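Protein ACDH-11, isoform b (Caenorhabditis elegans, PDB 4Y9J) belongs to the acyl-CoA dehydrogenase family of flavoproteins and binds flavin-adenine dinucleotide in a tetrameric assembly. Local coordinates at residues 72-81 with 271-282. Numbering follows the deposited sequence.
Sequences AELEQPRLEH and MVRLKNKLGTKQ
Q282 lies against the last turn of helix 44-74, its CB 4.0 Å from CB of A72 and its CG packed on the start of the E73 side chain. A bend at chi2 turns its amide past the E73 carboxylate; the two planes stand 68° apart, and OE1 of E73 comes to 3.2 Å from CD of Q282. The carboxylate and the amide touch without a hydrogen bond, the angle at NE2 being poor, and each has its polar partner on helix 432-439: E73 a salt bridge to R437, Q282 a hydrogen bond from NE2 to D438. No clear direct hydrogen bond joins the segments; instead, one water donates to both A72 O and Q282 O, and another donates to E73 OE1 while accepting from K281 N.

K281 runs its aliphatic chain across the Q76 amide, CD lying 3.5 Å from NE2. That amide is fixed by a nearly straight bond from NE2 to E73 O (161° at the hydrogen), with the acceptor in its plane. Beyond CD, the K281 chain carries NZ to K277 O, 2.7 Å away, and a third water accepts from NZ and donates to OE1 of Q76.

In the acyl-CoA dehydrogenase fold, this contact brings the end of an N-terminal-domain helix and the strand following it against the beta domain. The packing falls on K281 and Q282, at the end of the loop whose K277 and T280, themselves not touching 72-81, contact FAD.

Farther along, L79 points at strand 269-274. Its CG is anti to the backbone N, and from there CD2 reaches to 3.8 Å from CB of M271, while its CB meets CG of L274, also at 3.8 Å. The axes of 78-80 and 271-274 run roughly antiparallel (148°) but 7.2 Å apart, too far for backbone pairing; strand 78-80 pairs instead with 88-93.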
loop_
_atom_site.group_PDB
_atom_site.type_symbol
_atom_site.label_atom_id
_atom_site.label_comp_id
_atom_site.label_asym_id
_atom_site.label_seq_id
_atom_site.Cartn_x
_atom_site.Cartn_y
_atom_site.Cartn_z
ATOM N N ALA B 72 -12.090 -2.702 11.296
ATOM C CA ALA B 72 -11.751 -3.997 10.723
ATOM C C ALA B 72 -11.774 -3.975 9.206
ATOM O O ALA B 72 -11.078 -4.761 8.565
ATOM C CB ALA B 72 -12.699 -5.081 11.253
ATOM N N GLU B 73 -12.487 -3.047 8.634
ATOM C CA GLU B 73 -12.426 -2.829 7.198
ATOM C C GLU B 73 -11.208 -1.966 6.775
ATOM O O GLU B 73 -10.714 -2.086 5.637
ATOM C CB GLU B 73 -13.737 -2.194 6.747
ATOM C CG GLU B 73 -13.833 -1.686 5.317
ATOM C CD GLU B 73 -14.075 -2.775 4.297
ATOM O OE1 GLU B 73 -14.253 -3.943 4.701
ATOM O OE2 GLU B 73 -14.031 -2.470 3.038
ATOM N N LEU B 74 -10.856 -0.994 7.621
ATOM C CA LEU B 74 -9.733 -0.105 7.336
ATOM C C LEU B 74 -8.394 -0.734 7.521
ATOM O O LEU B 74 -7.426 -0.298 6.901
ATOM C CB LEU B 74 -9.847 1.177 8.148
ATOM C CG LEU B 74 -11.081 2.002 7.914
ATOM C CD1 LEU B 74 -11.147 3.117 8.917
ATOM C CD2 LEU B 74 -11.170 2.464 6.468
ATOM N N GLU B 75 -8.303 -1.790 8.294
ATOM C CA GLU B 75 -7.028 -2.505 8.511
ATOM C C GLU B 75 -7.267 -3.991 8.256
ATOM O O GLU B 75 -7.415 -4.816 9.185
ATOM C CB GLU B 75 -6.471 -2.316 9.925
ATOM C CG GLU B 75 -6.106 -0.893 10.194
ATOM C CD GLU B 75 -4.833 -0.378 9.533
ATOM O OE1 GLU B 75 -4.033 -1.179 8.922
ATOM O OE2 GLU B 75 -4.625 0.890 9.684
ATOM N N GLN B 76 -7.224 -4.333 6.988
ATOM C CA GLN B 76 -7.597 -5.670 6.557
ATOM C C GLN B 76 -6.537 -6.698 6.844
ATOM O O GLN B 76 -5.390 -6.363 7.021
ATOM C CB GLN B 76 -7.845 -5.599 5.051
ATOM C CG GLN B 76 -9.027 -4.686 4.755
ATOM C CD GLN B 76 -9.146 -4.313 3.255
ATOM O OE1 GLN B 76 -8.591 -4.989 2.364
ATOM N NE2 GLN B 76 -9.926 -3.291 3.005
ATOM N N PRO B 77 -6.914 -7.957 6.928
ATOM C CA PRO B 77 -5.969 -9.013 7.274
ATOM C C PRO B 77 -4.874 -9.194 6.237
ATOM O O PRO B 77 -5.122 -8.990 5.029
ATOM C CB PRO B 77 -6.827 -10.290 7.293
ATOM C CG PRO B 77 -8.190 -9.854 7.114
ATOM C CD PRO B 77 -8.298 -8.441 6.817
ATOM N N ARG B 78 -3.733 -9.648 6.693
ATOM C CA ARG B 78 -2.608 -9.964 5.836
ATOM C C ARG B 78 -2.024 -11.279 6.244
ATOM O O ARG B 78 -2.246 -11.771 7.363
ATOM C CB ARG B 78 -1.494 -8.869 5.938
ATOM C CG ARG B 78 -2.001 -7.487 5.598
ATOM C CD ARG B 78 -0.907 -6.383 5.708
ATOM N NE ARG B 78 -0.770 -5.748 7.034
ATOM C CZ ARG B 78 0.265 -5.966 7.846
ATOM N NH1 ARG B 78 1.209 -6.850 7.516
ATOM N NH2 ARG B 78 0.365 -5.312 9.003
ATOM N N LEU B 79 -1.320 -11.903 5.307
ATOM C CA LEU B 79 -0.696 -13.216 5.450
ATOM C C LEU B 79 0.771 -13.141 5.084
ATOM O O LEU B 79 1.118 -12.566 4.023
ATOM C CB LEU B 79 -1.409 -14.241 4.561
ATOM C CG LEU B 79 -0.752 -15.584 4.422
ATOM C CD1 LEU B 79 -0.729 -16.282 5.782
ATOM C CD2 LEU B 79 -1.419 -16.462 3.333
ATOM N N GLU B 80 1.650 -13.629 5.947
ATOM C CA GLU B 80 3.073 -13.785 5.640
ATOM C C GLU B 80 3.463 -15.195 5.699
ATOM O O GLU B 80 3.394 -15.822 6.755
ATOM C CB GLU B 80 3.930 -13.021 6.628
ATOM C CG GLU B 80 3.693 -11.530 6.535
ATOM C CD GLU B 80 4.426 -10.673 7.571
ATOM O OE1 GLU B 80 5.149 -11.189 8.451
ATOM O OE2 GLU B 80 4.216 -9.443 7.508
ATOM N N HIS B 81 3.887 -15.719 4.562
ATOM C CA HIS B 81 4.240 -17.112 4.457
ATOM C C HIS B 81 5.428 -17.460 5.309
ATOM O O HIS B 81 5.394 -18.492 5.975
ATOM C CB HIS B 81 4.571 -17.544 3.013
ATOM C CG HIS B 81 3.391 -17.559 2.069
ATOM N ND1 HIS B 81 2.123 -17.989 2.425
ATOM C CD2 HIS B 81 3.318 -17.250 0.746
ATOM C CE1 HIS B 81 1.311 -17.909 1.381
ATOM N NE2 HIS B 81 2.004 -17.444 0.355
ATOM N N MET B 271 -1.396 -21.946 4.383
ATOM C CA MET B 271 -2.297 -21.022 3.781
ATOM C C MET B 271 -1.652 -20.534 2.482
ATOM O O MET B 271 -0.612 -19.826 2.470
ATOM C CB MET B 271 -2.567 -19.859 4.701
ATOM C CG MET B 271 -3.125 -20.185 6.098
ATOM S SD MET B 271 -3.716 -18.676 6.931
ATOM C CE MET B 271 -3.919 -19.391 8.548
ATOM N N VAL B 272 -2.255 -20.869 1.378
ATOM C CA VAL B 272 -1.671 -20.548 0.086
ATOM C C VAL B 272 -1.736 -19.062 -0.183
ATOM O O VAL B 272 -0.745 -18.509 -0.663
ATOM C CB VAL B 272 -2.339 -21.375 -1.054
ATOM C CG1 VAL B 272 -1.741 -21.010 -2.414
ATOM C CG2 VAL B 272 -2.156 -22.854 -0.805
ATOM N N ARG B 273 -2.889 -18.434 0.029
ATOM C CA ARG B 273 -3.112 -17.012 -0.101
ATOM C C ARG B 273 -4.379 -16.583 0.582
ATOM O O ARG B 273 -5.208 -17.428 0.906
ATOM C CB ARG B 273 -3.173 -16.594 -1.607
ATOM C CG ARG B 273 -4.378 -17.226 -2.251
ATOM C CD ARG B 273 -4.323 -17.242 -3.760
ATOM N NE ARG B 273 -4.579 -15.963 -4.226
ATOM C CZ ARG B 273 -5.718 -15.563 -4.794
ATOM N NH1 ARG B 273 -6.698 -16.366 -4.981
ATOM N NH2 ARG B 273 -5.811 -14.316 -5.224
ATOM N N LEU B 274 -4.528 -15.290 0.844
ATOM C CA LEU B 274 -5.793 -14.738 1.191
ATOM C C LEU B 274 -6.527 -14.324 -0.086
ATOM O O LEU B 274 -5.858 -13.831 -1.039
ATOM C CB LEU B 274 -5.723 -13.560 2.139
ATOM C CG LEU B 274 -5.079 -13.891 3.484
ATOM C CD1 LEU B 274 -5.039 -12.612 4.337
ATOM C CD2 LEU B 274 -5.734 -15.061 4.161
ATOM N N LYS B 275 -7.841 -14.535 -0.114
ATOM C CA LYS B 275 -8.640 -14.010 -1.225
ATOM C C LYS B 275 -8.650 -12.482 -1.241
ATOM O O LYS B 275 -8.584 -11.781 -0.213
ATOM C CB LYS B 275 -10.086 -14.501 -1.150
ATOM C CG LYS B 275 -10.297 -16.001 -1.164
ATOM C CD LYS B 275 -9.824 -16.626 -2.487
ATOM C CE LYS B 275 -10.278 -18.051 -2.468
ATOM N NZ LYS B 275 -9.927 -18.777 -3.694
ATOM N N ASN B 276 -8.723 -11.933 -2.458
ATOM C CA ASN B 276 -8.947 -10.509 -2.694
ATOM C C ASN B 276 -10.383 -10.264 -3.126
ATOM O O ASN B 276 -10.751 -10.579 -4.258
ATOM C CB ASN B 276 -7.933 -10.066 -3.768
ATOM C CG ASN B 276 -8.083 -8.604 -4.154
ATOM O OD1 ASN B 276 -8.859 -7.826 -3.602
ATOM N ND2 ASN B 276 -7.351 -8.248 -5.203
ATOM N N LYS B 277 -11.224 -9.791 -2.193
ATOM C CA LYS B 277 -12.681 -9.966 -2.290
ATOM C C LYS B 277 -13.365 -8.649 -2.527
ATOM O O LYS B 277 -12.894 -7.582 -2.041
ATOM C CB LYS B 277 -13.232 -10.576 -1.015
ATOM C CG LYS B 277 -12.600 -11.931 -0.690
ATOM C CD LYS B 277 -13.193 -12.616 0.527
ATOM C CE LYS B 277 -12.509 -12.047 1.784
ATOM N NZ LYS B 277 -13.189 -12.505 3.030
ATOM N N LEU B 278 -14.463 -8.689 -3.257
ATOM C CA LEU B 278 -15.307 -7.493 -3.420
ATOM C C LEU B 278 -15.687 -6.819 -2.116
ATOM O O LEU B 278 -15.586 -5.559 -1.941
ATOM C CB LEU B 278 -16.599 -7.827 -4.222
ATOM C CG LEU B 278 -17.692 -6.757 -4.302
ATOM C CD1 LEU B 278 -17.166 -5.430 -4.877
ATOM C CD2 LEU B 278 -18.885 -7.307 -5.107
ATOM N N GLY B 279 -16.213 -7.668 -1.234
ATOM C CA GLY B 279 -16.537 -7.283 0.114
ATOM C C GLY B 279 -16.162 -8.350 1.085
ATOM O O GLY B 279 -15.428 -9.270 0.734
ATOM N N THR B 280 -16.684 -8.261 2.330
ATOM C CA THR B 280 -16.158 -9.060 3.423
ATOM C C THR B 280 -14.639 -8.927 3.599
ATOM O O THR B 280 -13.945 -9.850 4.097
ATOM C CB THR B 280 -16.603 -10.572 3.393
ATOM O OG1 THR B 280 -15.877 -11.295 2.400
ATOM C CG2 THR B 280 -18.164 -10.753 3.089
ATOM N N LYS B 281 -14.098 -7.785 3.202
ATOM C CA LYS B 281 -12.669 -7.578 3.239
ATOM C C LYS B 281 -12.083 -7.665 4.695
ATOM O O LYS B 281 -10.902 -7.924 4.851
ATOM C CB LYS B 281 -12.284 -6.178 2.603
ATOM C CG LYS B 281 -12.548 -6.069 1.115
ATOM C CD LYS B 281 -11.983 -4.725 0.546
ATOM C CE LYS B 281 -12.054 -4.635 -0.971
ATOM N NZ LYS B 281 -11.102 -5.605 -1.540
ATOM N N GLN B 282 -12.917 -7.426 5.676
ATOM C CA GLN B 282 -12.587 -7.543 7.074
ATOM C C GLN B 282 -12.201 -8.962 7.452
ATOM O O GLN B 282 -11.377 -9.171 8.366
ATOM C CB GLN B 282 -13.763 -7.117 7.998
ATOM C CG GLN B 282 -14.540 -5.855 7.606
ATOM C CD GLN B 282 -15.680 -6.130 6.619
ATOM O OE1 GLN B 282 -15.677 -7.086 5.854
ATOM N NE2 GLN B 282 -16.631 -5.285 6.653
HETATM O O HOH W 1 -10.248 -7.183 9.899
HETATM O O HOH W 2 -15.595 -5.207 2.780
HETATM O O HOH W 3 -9.002 -6.696 -0.359
#